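Long-range contacts in aminoglycoside acetyltransferase meta-AAC0020 (PDB 5F47), which probably transfers an acetyl group from acetyl-coenzyme A to aminoglycoside antibiotics, as a resistance enzyme of the GNAT family: residues K12-A17 / V61-N66; I28-A33 / N66-G71; G70-Y75 / A87-L92. All blocks are in the same frame, centred on the assembly; numbering follows the deposited sequence.

Interaction 1 of 3, residues K12-A17 / V61-N66; sequences KIERLA and VALLEN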
ATOM      1  N   LYS B  12     -10.935   8.386  24.059  1.00 29.04           N
ATOM      2  CA  LYS B  12     -11.289   9.243  22.936  1.00 32.44           C
ATOM      3  C   LYS B  12     -10.617   8.718  21.679  1.00 27.72           C
ATOM      4  O   LYS B  12      -9.437   8.357  21.707  1.00 26.63           O
ATOM      5  CB  LYS B  12     -10.874  10.692  23.189  1.00 36.47           C
ATOM      6  CG  LYS B  12     -11.494  11.330  24.429  1.00 44.22           C
ATOM      7  CD  LYS B  12     -12.984  11.554  24.255  1.00 50.56           C
ATOM      8  CE  LYS B  12     -13.590  12.295  25.447  1.00 57.50           C
ATOM      9  NZ  LYS B  12     -13.629  11.471  26.693  1.00 61.29           N
ATOM     10  N   ILE B  13     -11.369   8.654  20.581  1.00 27.19           N
ATOM     11  CA  ILE B  13     -10.807   8.284  19.287  1.00 26.20           C
ATOM     12  C   ILE B  13     -10.843   9.508  18.397  1.00 27.66           C
ATOM     13  O   ILE B  13     -11.903  10.111  18.210  1.00 30.99           O
ATOM     14  CB  ILE B  13     -11.574   7.132  18.604  1.00 29.10           C
ATOM     15  CG1 ILE B  13     -11.588   5.887  19.494  1.00 30.71           C
ATOM     16  CG2 ILE B  13     -10.966   6.817  17.249  1.00 28.20           C
ATOM     17  CD1 ILE B  13     -10.245   5.225  19.632  1.00 28.94           C
ATOM     18  N   GLU B  14      -9.687   9.893  17.871  1.00 26.64           N
ATOM     19  CA  GLU B  14      -9.584  11.132  17.120  1.00 28.44           C
ATOM     20  C   GLU B  14      -8.754  10.945  15.868  1.00 25.03           C
ATOM     21  O   GLU B  14      -7.809  10.151  15.841  1.00 22.59           O
ATOM     22  CB  GLU B  14      -8.991  12.243  17.997  1.00 34.49           C
ATOM     23  CG  GLU B  14      -9.896  12.607  19.180  1.00 41.93           C
ATOM     24  CD  GLU B  14      -9.345  13.713  20.066  1.00 47.65           C
ATOM     25  OE1 GLU B  14      -8.306  14.312  19.716  1.00 48.04           O
ATOM     26  OE2 GLU B  14      -9.967  13.983  21.120  1.00 50.90           O
ATOM     27  N   ARG B  15      -9.125  11.674  14.824  1.00 24.50           N
ATOM     28  CA  ARG B  15      -8.367  11.682  13.585  1.00 20.50           C
ATOM     29  C   ARG B  15      -7.424  12.880  13.607  1.00 20.69           C
ATOM     30  O   ARG B  15      -7.866  13.999  13.856  1.00 23.52           O
ATOM     31  CB  ARG B  15      -9.310  11.741  12.376  1.00 21.52           C
ATOM     32  CG  ARG B  15      -8.590  11.662  11.035  1.00 22.24           C
ATOM     33  CD  ARG B  15      -9.585  11.698   9.877  1.00 25.79           C
ATOM     34  NE  ARG B  15     -10.056  13.051   9.585  1.00 29.63           N
ATOM     35  CZ  ARG B  15     -11.272  13.514   9.863  1.00 34.79           C
ATOM     36  NH1 ARG B  15     -12.178  12.743  10.459  1.00 36.22           N
ATOM     37  NH2 ARG B  15     -11.585  14.760   9.540  1.00 37.26           N
ATOM     38  N   LEU B  16      -6.131  12.658  13.384  1.00 19.56           N
ATOM     39  CA  LEU B  16      -5.167  13.746  13.515  1.00 20.00           C
ATOM     40  C   LEU B  16      -5.330  14.792  12.419  1.00 21.48           C
ATOM     41  O   LEU B  16      -5.594  14.469  11.253  1.00 22.66           O
ATOM     42  CB  LEU B  16      -3.736  13.212  13.514  1.00 19.02           C
ATOM     43  CG  LEU B  16      -3.317  12.312  14.682  1.00 19.46           C
ATOM     44  CD1 LEU B  16      -1.796  12.193  14.661  1.00 17.67           C
ATOM     45  CD2 LEU B  16      -3.806  12.810  16.040  1.00 20.74           C
ATOM     46  N   ALA B  17      -5.190  16.048  12.824  1.00 23.72           N
ATOM     47  CA  ALA B  17      -5.254  17.184  11.918  1.00 23.83           C
ATOM     48  C   ALA B  17      -3.835  17.677  11.688  1.00 23.18           C
ATOM     49  O   ALA B  17      -2.887  17.154  12.284  1.00 21.98           O
ATOM     50  CB  ALA B  17      -6.134  18.287  12.495  1.00 26.42           C
ATOM     51  N   VAL B  61      -5.967   8.134  16.247  1.00 19.16           N
ATOM     52  CA  VAL B  61      -5.374   7.807  17.539  1.00 18.89           C
ATOM     53  C   VAL B  61      -6.398   7.563  18.632  1.00 18.79           C
ATOM     54  O   VAL B  61      -7.545   8.015  18.569  1.00 19.70           O
ATOM     55  CB  VAL B  61      -4.401   8.912  18.012  1.00 19.98           C
ATOM     56  CG1 VAL B  61      -3.278   9.094  16.989  1.00 18.95           C
ATOM     57  CG2 VAL B  61      -5.115  10.236  18.269  1.00 21.09           C
ATOM     58  N   ALA B  62      -5.959   6.828  19.645  1.00 19.49           N
ATOM     59  CA  ALA B  62      -6.762   6.606  20.841  1.00 19.62           C
ATOM     60  C   ALA B  62      -6.098   7.316  21.998  1.00 21.29           C
ATOM     61  O   ALA B  62      -4.886   7.206  22.187  1.00 21.92           O
ATOM     62  CB  ALA B  62      -6.904   5.132  21.129  1.00 21.10           C
ATOM     63  N   LEU B  63      -6.895   8.041  22.780  1.00 22.78           N
ATOM     64  CA  LEU B  63      -6.366   8.881  23.840  1.00 26.26           C
ATOM     65  C   LEU B  63      -7.022   8.557  25.161  1.00 27.60           C
ATOM     66  O   LEU B  63      -8.239   8.397  25.229  1.00 27.11           O
ATOM     67  CB  LEU B  63      -6.599  10.352  23.521  1.00 29.08           C
ATOM     68  CG  LEU B  63      -5.793  10.959  22.380  1.00 29.31           C
ATOM     69  CD1 LEU B  63      -6.664  11.923  21.601  1.00 30.36           C
ATOM     70  CD2 LEU B  63      -4.586  11.676  22.947  1.00 31.65           C
ATOM     71  N   LEU B  64      -6.206   8.438  26.200  1.00 27.28           N
ATOM     72  CA  LEU B  64      -6.694   8.479  27.568  1.00 33.98           C
ATOM     73  C   LEU B  64      -6.150   9.769  28.152  1.00 39.42           C
ATOM     74  O   LEU B  64      -4.934   9.931  28.288  1.00 36.74           O
ATOM     75  CB  LEU B  64      -6.250   7.257  28.360  1.00 33.36           C
ATOM     76  CG  LEU B  64      -6.935   5.977  27.883  1.00 31.44           C
ATOM     77  CD1 LEU B  64      -6.398   4.782  28.633  1.00 32.27           C
ATOM     78  CD2 LEU B  64      -8.442   6.090  28.098  1.00 32.53           C
ATOM     79  N   GLU B  65      -7.069  10.679  28.473  1.00 46.79           N
ATOM     80  CA  GLU B  65      -6.770  12.096  28.640  1.00 57.05           C
ATOM     81  C   GLU B  65      -6.097  12.623  27.376  1.00 58.08           C
ATOM     82  O   GLU B  65      -6.703  12.629  26.299  1.00 56.61           O
ATOM     83  CB  GLU B  65      -5.907  12.332  29.873  1.00 64.70           C
ATOM     84  CG  GLU B  65      -6.648  12.046  31.156  1.00 72.10           C
ATOM     85  CD  GLU B  65      -5.791  12.253  32.377  1.00 78.70           C
ATOM     86  OE1 GLU B  65      -5.285  13.379  32.574  1.00 81.94           O
ATOM     87  OE2 GLU B  65      -5.627  11.283  33.142  1.00 80.13           O
ATOM     88  N   ASN B  66      -4.854  13.063  27.496  1.00 60.65           N
ATOM     89  CA  ASN B  66      -4.116  13.493  26.322  1.00 61.28           C
ATOM     90  C   ASN B  66      -2.895  12.614  26.109  1.00 54.46           C
ATOM     91  O   ASN B  66      -1.900  13.044  25.528  1.00 56.12           O
ATOM     92  CB  ASN B  66      -3.712  14.965  26.440  1.00 70.56           C
ATOM     93  CG  ASN B  66      -3.851  15.714  25.127  1.00 75.56           C
ATOM     94  OD1 ASN B  66      -2.890  16.300  24.627  1.00 78.97           O
ATOM     95  ND2 ASN B  66      -5.051  15.689  24.555  1.00 76.49           N
TER

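Interaction 2 of 3, residues I28-A33 / N66-G71; sequences IRLFEA and NKIVGG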
ATOM      1  N   ILE B  28       4.276   7.481  16.808  1.00 15.80           N
ATOM      2  CA  ILE B  28       5.453   6.863  16.211  1.00 16.50           C
ATOM      3  C   ILE B  28       6.305   6.224  17.316  1.00 16.68           C
ATOM      4  O   ILE B  28       6.799   5.111  17.149  1.00 17.14           O
ATOM      5  CB  ILE B  28       6.259   7.881  15.401  1.00 14.35           C
ATOM      6  CG1 ILE B  28       5.453   8.318  14.174  1.00 15.28           C
ATOM      7  CG2 ILE B  28       7.600   7.276  14.963  1.00 18.24           C
ATOM      8  CD1 ILE B  28       5.961   9.605  13.529  1.00 17.13           C
ATOM      9  N   ARG B  29       6.441   6.895  18.460  1.00 16.68           N
ATOM     10  CA  ARG B  29       7.150   6.287  19.588  1.00 18.08           C
ATOM     11  C   ARG B  29       6.429   5.058  20.124  1.00 17.89           C
ATOM     12  O   ARG B  29       7.065   4.115  20.578  1.00 20.60           O
ATOM     13  CB  ARG B  29       7.347   7.291  20.726  1.00 20.80           C
ATOM     14  CG  ARG B  29       8.294   8.438  20.377  1.00 22.64           C
ATOM     15  CD  ARG B  29       9.655   7.932  19.908  1.00 24.68           C
ATOM     16  NE  ARG B  29      10.615   9.024  19.765  1.00 25.53           N
ATOM     17  CZ  ARG B  29      11.853   8.869  19.306  1.00 27.14           C
ATOM     18  NH1 ARG B  29      12.293   7.665  18.942  1.00 27.02           N
ATOM     19  NH2 ARG B  29      12.652   9.923  19.207  1.00 28.86           N
ATOM     20  N   LEU B  30       5.096   5.069  20.091  1.00 17.50           N
ATOM     21  CA  LEU B  30       4.345   3.895  20.512  0.54 18.41           C
ATOM     22  C   LEU B  30       4.637   2.724  19.574  1.00 16.88           C
ATOM     23  O   LEU B  30       4.835   1.592  20.027  1.00 18.47           O
ATOM     24  CB  LEU B  30       2.850   4.208  20.560  0.54 18.49           C
ATOM     25  CG  LEU B  30       1.935   3.181  21.228  0.54 18.47           C
ATOM     26  CD1 LEU B  30       0.729   3.877  21.846  0.54 19.17           C
ATOM     27  CD2 LEU B  30       1.480   2.171  20.192  0.54 17.77           C
ATOM     28  N   PHE B  31       4.670   2.998  18.270  1.00 15.58           N
ATOM     29  CA  PHE B  31       5.018   1.978  17.279  1.00 15.15           C
ATOM     30  C   PHE B  31       6.415   1.412  17.568  1.00 15.96           C
ATOM     31  O   PHE B  31       6.629   0.197  17.528  1.00 17.16           O
ATOM     32  CB  PHE B  31       5.000   2.550  15.856  1.00 15.18           C
ATOM     33  CG  PHE B  31       3.626   2.852  15.301  1.00 15.69           C
ATOM     34  CD1 PHE B  31       2.486   2.248  15.807  1.00 16.55           C
ATOM     35  CD2 PHE B  31       3.503   3.717  14.231  1.00 16.95           C
ATOM     36  CE1 PHE B  31       1.205   2.537  15.251  1.00 15.75           C
ATOM     37  CE2 PHE B  31       2.266   4.006  13.681  1.00 15.75           C
ATOM     38  CZ  PHE B  31       1.116   3.411  14.181  1.00 15.19           C
ATOM     39  N   GLU B  32       7.366   2.297  17.825  1.00 17.93           N
ATOM     40  CA  GLU B  32       8.735   1.868  18.103  1.00 16.94           C
ATOM     41  C   GLU B  32       8.787   0.912  19.296  1.00 19.19           C
ATOM     42  O   GLU B  32       9.524  -0.083  19.281  1.00 22.29           O
ATOM     43  CB  GLU B  32       9.631   3.078  18.371  1.00 18.29           C
ATOM     44  CG  GLU B  32      11.068   2.692  18.751  1.00 20.60           C
ATOM     45  CD  GLU B  32      11.913   3.871  19.222  1.00 23.31           C
ATOM     46  OE1 GLU B  32      11.364   4.925  19.615  1.00 24.93           O
ATOM     47  OE2 GLU B  32      13.148   3.737  19.210  1.00 24.21           O
ATOM     48  N   ALA B  33       7.987   1.203  20.317  1.00 19.75           N
ATOM     49  CA  ALA B  33       7.943   0.388  21.526  1.00 21.51           C
ATOM     50  C   ALA B  33       7.218  -0.935  21.280  1.00 22.60           C
ATOM     51  O   ALA B  33       7.763  -2.005  21.552  1.00 24.23           O
ATOM     52  CB  ALA B  33       7.286   1.162  22.651  1.00 22.45           C
ATOM     53  N   ASN B  66      -4.854  13.063  27.496  1.00 60.65           N
ATOM     54  CA  ASN B  66      -4.116  13.493  26.322  1.00 61.28           C
ATOM     55  C   ASN B  66      -2.895  12.614  26.109  1.00 54.46           C
ATOM     56  O   ASN B  66      -1.900  13.044  25.528  1.00 56.12           O
ATOM     57  CB  ASN B  66      -3.712  14.965  26.440  1.00 70.56           C
ATOM     58  CG  ASN B  66      -3.851  15.714  25.127  1.00 75.56           C
ATOM     59  OD1 ASN B  66      -2.890  16.300  24.627  1.00 78.97           O
ATOM     60  ND2 ASN B  66      -5.051  15.689  24.555  1.00 76.49           N
ATOM     61  N   LYS B  67      -2.977  11.376  26.587  1.00 47.99           N
ATOM     62  CA  LYS B  67      -1.935  10.396  26.326  1.00 42.17           C
ATOM     63  C   LYS B  67      -2.359   9.442  25.217  1.00 33.81           C
ATOM     64  O   LYS B  67      -3.426   8.835  25.281  1.00 30.77           O
ATOM     65  CB  LYS B  67      -1.591   9.599  27.580  1.00 46.84           C
ATOM     66  CG  LYS B  67      -0.422   8.642  27.373  1.00 50.60           C
ATOM     67  CD  LYS B  67      -0.336   7.594  28.471  1.00 55.93           C
ATOM     68  CE  LYS B  67       0.958   6.798  28.363  1.00 60.42           C
ATOM     69  NZ  LYS B  67       0.881   5.491  29.075  1.00 63.81           N
ATOM     70  N   ILE B  68      -1.510   9.316  24.203  1.00 30.85           N
ATOM     71  CA  ILE B  68      -1.744   8.389  23.109  1.00 28.02           C
ATOM     72  C   ILE B  68      -1.536   6.959  23.597  1.00 26.62           C
ATOM     73  O   ILE B  68      -0.453   6.617  24.083  1.00 29.17           O
ATOM     74  CB  ILE B  68      -0.797   8.680  21.931  1.00 29.34           C
ATOM     75  CG1 ILE B  68      -1.063  10.071  21.354  1.00 31.13           C
ATOM     76  CG2 ILE B  68      -0.914   7.599  20.868  1.00 28.04           C
ATOM     77  CD1 ILE B  68      -2.383  10.183  20.662  1.00 30.73           C
ATOM     78  N   VAL B  69      -2.564   6.127  23.488  1.00 24.35           N
ATOM     79  CA  VAL B  69      -2.449   4.750  23.951  1.00 23.41           C
ATOM     80  C   VAL B  69      -2.669   3.760  22.806  1.00 21.07           C
ATOM     81  O   VAL B  69      -2.638   2.541  22.993  1.00 21.83           O
ATOM     82  CB  VAL B  69      -3.435   4.462  25.093  1.00 23.77           C
ATOM     83  CG1 VAL B  69      -3.065   5.302  26.326  1.00 25.82           C
ATOM     84  CG2 VAL B  69      -4.869   4.721  24.647  1.00 23.12           C
ATOM     85  N   GLY B  70      -2.873   4.294  21.611  1.00 19.83           N
ATOM     86  CA  GLY B  70      -3.019   3.454  20.441  1.00 18.35           C
ATOM     87  C   GLY B  70      -3.217   4.293  19.201  1.00 17.90           C
ATOM     88  O   GLY B  70      -3.497   5.483  19.292  1.00 19.04           O
ATOM     89  N   GLY B  71      -3.033   3.696  18.031  1.00 16.41           N
ATOM     90  CA  GLY B  71      -3.370   4.408  16.820  1.00 16.14           C
ATOM     91  C   GLY B  71      -3.098   3.604  15.577  1.00 14.15           C
ATOM     92  O   GLY B  71      -2.533   2.508  15.659  1.00 15.42           O
TER

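Interaction 3 of 3, residues G70-Y75 / A87-L92; sequences GGLTSY and AYIYDL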
ATOM      1  N   GLY B  70      -2.873   4.294  21.611  1.00 19.83           N
ATOM      2  CA  GLY B  70      -3.019   3.454  20.441  1.00 18.35           C
ATOM      3  C   GLY B  70      -3.217   4.293  19.201  1.00 17.90           C
ATOM      4  O   GLY B  70      -3.497   5.483  19.292  1.00 19.04           O
ATOM      5  N   GLY B  71      -3.033   3.696  18.031  1.00 16.41           N
ATOM      6  CA  GLY B  71      -3.370   4.408  16.820  1.00 16.14           C
ATOM      7  C   GLY B  71      -3.098   3.604  15.577  1.00 14.15           C
ATOM      8  O   GLY B  71      -2.533   2.508  15.659  1.00 15.42           O
ATOM      9  N   LEU B  72      -3.491   4.154  14.435  1.00 13.38           N
ATOM     10  CA  LEU B  72      -3.203   3.510  13.166  1.00 15.88           C
ATOM     11  C   LEU B  72      -2.944   4.569  12.115  1.00 15.78           C
ATOM     12  O   LEU B  72      -3.357   5.717  12.243  1.00 15.76           O
ATOM     13  CB  LEU B  72      -4.334   2.555  12.744  1.00 18.42           C
ATOM     14  CG  LEU B  72      -5.704   3.046  12.280  1.00 15.85           C
ATOM     15  CD1 LEU B  72      -5.671   3.658  10.877  1.00 15.91           C
ATOM     16  CD2 LEU B  72      -6.688   1.866  12.313  1.00 16.63           C
ATOM     17  N   THR B  73      -2.234   4.164  11.073  1.00 13.21           N
ATOM     18  CA  THR B  73      -1.908   5.034   9.951  1.00 12.80           C
ATOM     19  C   THR B  73      -2.548   4.446   8.710  1.00 13.01           C
ATOM     20  O   THR B  73      -2.663   3.219   8.592  1.00 13.35           O
ATOM     21  CB  THR B  73      -0.394   5.144   9.754  1.00 13.41           C
ATOM     22  OG1 THR B  73       0.151   3.817   9.628  1.00 14.64           O
ATOM     23  CG2 THR B  73       0.249   5.830  10.956  1.00 15.03           C
ATOM     24  N   SER B  74      -2.966   5.314   7.789  1.00 12.73           N
ATOM     25  CA  SER B  74      -3.637   4.819   6.585  1.00 11.46           C
ATOM     26  C   SER B  74      -3.293   5.712   5.385  1.00 12.19           C
ATOM     27  O   SER B  74      -3.104   6.922   5.525  1.00 13.53           O
ATOM     28  CB  SER B  74      -5.167   4.711   6.813  1.00 12.30           C
ATOM     29  OG  SER B  74      -5.744   5.982   7.045  1.00 14.23           O
ATOM     30  N   TYR B  75      -3.165   5.071   4.223  1.00 13.09           N
ATOM     31  CA  TYR B  75      -2.853   5.726   2.951  1.00 11.71           C
ATOM     32  C   TYR B  75      -4.010   5.569   1.982  1.00 12.14           C
ATOM     33  O   TYR B  75      -4.544   4.470   1.807  1.00 14.67           O
ATOM     34  CB  TYR B  75      -1.605   5.104   2.311  1.00 11.21           C
ATOM     35  CG  TYR B  75      -0.332   5.305   3.085  1.00 13.44           C
ATOM     36  CD1 TYR B  75       0.021   4.424   4.104  1.00 11.49           C
ATOM     37  CD2 TYR B  75       0.521   6.355   2.789  1.00 13.50           C
ATOM     38  CE1 TYR B  75       1.203   4.595   4.822  1.00 12.29           C
ATOM     39  CE2 TYR B  75       1.722   6.541   3.503  1.00 13.51           C
ATOM     40  CZ  TYR B  75       2.039   5.655   4.530  1.00 15.25           C
ATOM     41  OH  TYR B  75       3.219   5.804   5.229  1.00 15.63           O
ATOM     42  N   ALA B  87      -8.433   2.493   0.811  1.00 13.53           N
ATOM     43  CA  ALA B  87      -7.572   2.893   1.911  1.00 13.51           C
ATOM     44  C   ALA B  87      -6.769   1.702   2.419  1.00 11.58           C
ATOM     45  O   ALA B  87      -7.309   0.610   2.650  1.00 14.53           O
ATOM     46  CB  ALA B  87      -8.393   3.496   3.029  1.00 16.04           C
ATOM     47  N   TYR B  88      -5.484   1.938   2.622  1.00 12.06           N
ATOM     48  CA  TYR B  88      -4.521   0.941   3.072  1.00 11.51           C
ATOM     49  C   TYR B  88      -4.122   1.260   4.496  1.00 12.30           C
ATOM     50  O   TYR B  88      -3.422   2.240   4.719  1.00 12.45           O
ATOM     51  CB  TYR B  88      -3.286   1.001   2.157  1.00 12.63           C
ATOM     52  CG  TYR B  88      -2.197   0.007   2.402  1.00 13.56           C
ATOM     53  CD1 TYR B  88      -2.393  -1.129   3.168  1.00 15.34           C
ATOM     54  CD2 TYR B  88      -0.946   0.211   1.836  1.00 16.00           C
ATOM     55  CE1 TYR B  88      -1.365  -2.036   3.368  1.00 17.39           C
ATOM     56  CE2 TYR B  88       0.077  -0.696   2.021  1.00 18.63           C
ATOM     57  CZ  TYR B  88      -0.138  -1.816   2.779  1.00 18.29           C
ATOM     58  OH  TYR B  88       0.885  -2.708   2.951  1.00 20.35           O
ATOM     59  N   ILE B  89      -4.569   0.464   5.459  1.00 11.49           N
ATOM     60  CA  ILE B  89      -4.073   0.613   6.830  1.00 12.38           C
ATOM     61  C   ILE B  89      -2.679   0.013   6.887  1.00 12.62           C
ATOM     62  O   ILE B  89      -2.502  -1.175   6.603  1.00 15.22           O
ATOM     63  CB  ILE B  89      -4.990  -0.086   7.845  1.00 12.88           C
ATOM     64  CG1 ILE B  89      -6.372   0.576   7.853  1.00 12.39           C
ATOM     65  CG2 ILE B  89      -4.366  -0.025   9.253  1.00 14.71           C
ATOM     66  CD1 ILE B  89      -7.410  -0.209   8.700  1.00 21.80           C
ATOM     67  N   TYR B  90      -1.686   0.831   7.235  1.00 12.58           N
ATOM     68  CA  TYR B  90      -0.322   0.363   7.193  1.00 12.49           C
ATOM     69  C   TYR B  90       0.159  -0.188   8.537  1.00 14.47           C
ATOM     70  O   TYR B  90       0.774  -1.260   8.588  1.00 16.50           O
ATOM     71  CB  TYR B  90       0.613   1.495   6.708  1.00 14.08           C
ATOM     72  CG  TYR B  90       1.991   0.969   6.432  1.00 14.98           C
ATOM     73  CD1 TYR B  90       2.285   0.327   5.228  1.00 17.04           C
ATOM     74  CD2 TYR B  90       2.982   1.038   7.408  1.00 16.22           C
ATOM     75  CE1 TYR B  90       3.568  -0.201   4.997  1.00 19.04           C
ATOM     76  CE2 TYR B  90       4.255   0.512   7.188  1.00 19.83           C
ATOM     77  CZ  TYR B  90       4.541  -0.100   5.987  1.00 20.79           C
ATOM     78  OH  TYR B  90       5.813  -0.612   5.819  1.00 26.13           O
ATOM     79  N   ASP B  91      -0.060   0.576   9.607  1.00 14.93           N
ATOM     80  CA  ASP B  91       0.288   0.147  10.973  1.00 15.32           C
ATOM     81  C   ASP B  91      -0.874   0.359  11.915  1.00 14.26           C
ATOM     82  O   ASP B  91      -1.615   1.311  11.770  1.00 14.87           O
ATOM     83  CB  ASP B  91       1.475   0.942  11.530  1.00 16.68           C
ATOM     84  CG  ASP B  91       2.818   0.392  11.129  1.00 20.33           C
ATOM     85  OD1 ASP B  91       3.004  -0.850  11.056  1.00 21.24           O
ATOM     86  OD2 ASP B  91       3.728   1.233  10.923  1.00 20.88           O
ATOM     87  N   LEU B  92      -0.996  -0.530  12.893  1.00 15.88           N
ATOM     88  CA  LEU B  92      -1.948  -0.365  13.982  0.51 14.61           C
ATOM     89  C   LEU B  92      -1.293  -0.918  15.243  1.00 16.12           C
ATOM     90  O   LEU B  92      -0.750  -2.026  15.238  1.00 18.45           O
ATOM     91  CB  LEU B  92      -3.273  -1.086  13.675  0.51 14.89           C
ATOM     92  CG  LEU B  92      -4.381  -1.070  14.730  0.51 16.12           C
ATOM     93  CD1 LEU B  92      -5.734  -1.179  14.060  0.51 16.32           C
ATOM     94  CD2 LEU B  92      -4.212  -2.201  15.734  0.51 16.88           C
TER

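Interaction 1 of 3, residues K12-A17 / V61-N66
Ile13 and Ala62 meet on one face of an antiparallel strand pair, while Glu14, Leu63 and Val61 project from the other. On the first face the contact is a methyl-to-methyl touch, Ile13 CD1 lying 3.7 Å from Ala62 CB. On the opposite face, the side chains of Glu14 and Leu63 cross at about a right angle: Leu63 CD1 sits against the carboxylate end, 3.5 Å from Glu14 OE1. The glutamate chain, extended beyond CG (chi2 -180°), brings the carboxylate alongside that methyl. Leu16 and Val61 also cross nearly perpendicularly, and Leu16 CD2 approaches Val61 CG2 to 3.6 Å, with Val61 CG1 close behind. The backbone evidence for the register is two reciprocal pairs of bonds, Lys12 with Leu63 and Glu14 with Val61; the straightest runs from Val61 N to Glu14 O at 2.8 Å (173°). Ile13 and Ala62 form the non-hydrogen-bonded pair between them. Helix 103-117 packs over Ile13 and Ala62, and Lys23 and Phe24 of helix 21-34 pack on Leu16. Such an antiparallel pairing of the first two strands, with helices on both faces, belongs to the N-terminal half of the GNAT fold.

Interaction 2 of 3, residues I28-A33 / N66-G71
Phe31 meets Gly71 with the edge of its ring, the carbonyl oxygen of the glycine lying close to the ring plane. Traced outward, the side chain leaves the helix at CB, which is still well short of the strand, and CG lies anti to the carbonyl carbon (chi1 -72°), a turn that carries the ring to the sheet. Of the ring atoms, CE1 comes to 3.8 Å from Gly71 O, and CZ stands 4.0 Å from that same Gly71 O. At the far end the ring passes onto the next part of the sheet, where Phe31 CZ packs on Asp91 CB and Phe31 CE2 on Thr73 CG2. The preceding residue, Leu30, points toward the strand. In one of its two deposited conformers Leu30 CD1 rests on the Val69-Gly70 peptide, 3.5 Å from Val69 C; this touch is less certain for that reason. Leu30 CD1 is only loosely near Ile68 CG2, at 4.2 Å. Val69 and Gly70 both face Ala62, a classic beta bulge. No hydrogen bond links the two segments, so the contact is packing alone. Helix 21-34 runs over the sheet, its axis here 8.7 Å from that of strand 67-71 and inclined at 70°. Ala93 of strand 86-94 also touches Leu30 and Phe31, and Tyr81 of the second subunit packs on Phe31.

Interaction 3 of 3, residues G70-Y75 / A87-L92
Tyr75 and Tyr88 form the tight end of this antiparallel hairpin, joined by two backbone bonds; Tyr88 N reaches Tyr75 O at 2.8 Å and 169°. Next to this pair, the Tyr75 ring turns its edge to Tyr90, with Tyr75 CE1 3.7 Å from Tyr90 CB. At Thr73 the pairing becomes irregular. Ser74 lies opposite Ile89 and Leu72 opposite Leu92, so Thr73 alone spans both Tyr90 and Asp91, which marks a beta bulge. Thr73 O takes the N-H of Tyr90 at 2.9 Å, and Thr73 N reaches Asp91 O at 3.0 Å. The loose link is Asp91 N to Thr73 OG1 (3.2 Å, 139°), the hydroxyl being set between backbone N and carbonyl carbon (chi1 54°). Beyond the bulge Leu72 CD2 lies 3.6 Å from Leu92 CD1, in one of two deposited Leu92 conformers. Tyr90, Asp91 and Leu92 are partly exposed, yet Asp91 OD2 bonds Tyr80 and Tyr81 of the second subunit, and Thr73 OG1 also bonds that Tyr80. A bulge in the fourth strand is a hallmark of the GNAT fold, where it commonly helps to part that strand from the fifth and open the acetyl-coenzyme A cleft; here it is consistent with that role.

In the fold
From the N terminus, strand 11-15 is followed by helix 21-34, and interaction 1 closes the long loop from 12-17 to 61-66, a loop in which just over half of the residues are helical. Interaction 2 opens inside that loop, at 28-33, and closes beyond it, at 66-71, so the two cross; Asn66 belongs to both. Interaction 3 begins on the same strand, sharing Gly70 and Gly71 with interaction 2, and closes the short hairpin to 87-92, in series after interaction 1. Interactions 1 and 3 pair neighbouring strands, the backbone bonds of Ala62 to Val69 and Gly70 join the two pairs, and interaction 2 lays helix 21-34 on the sheet.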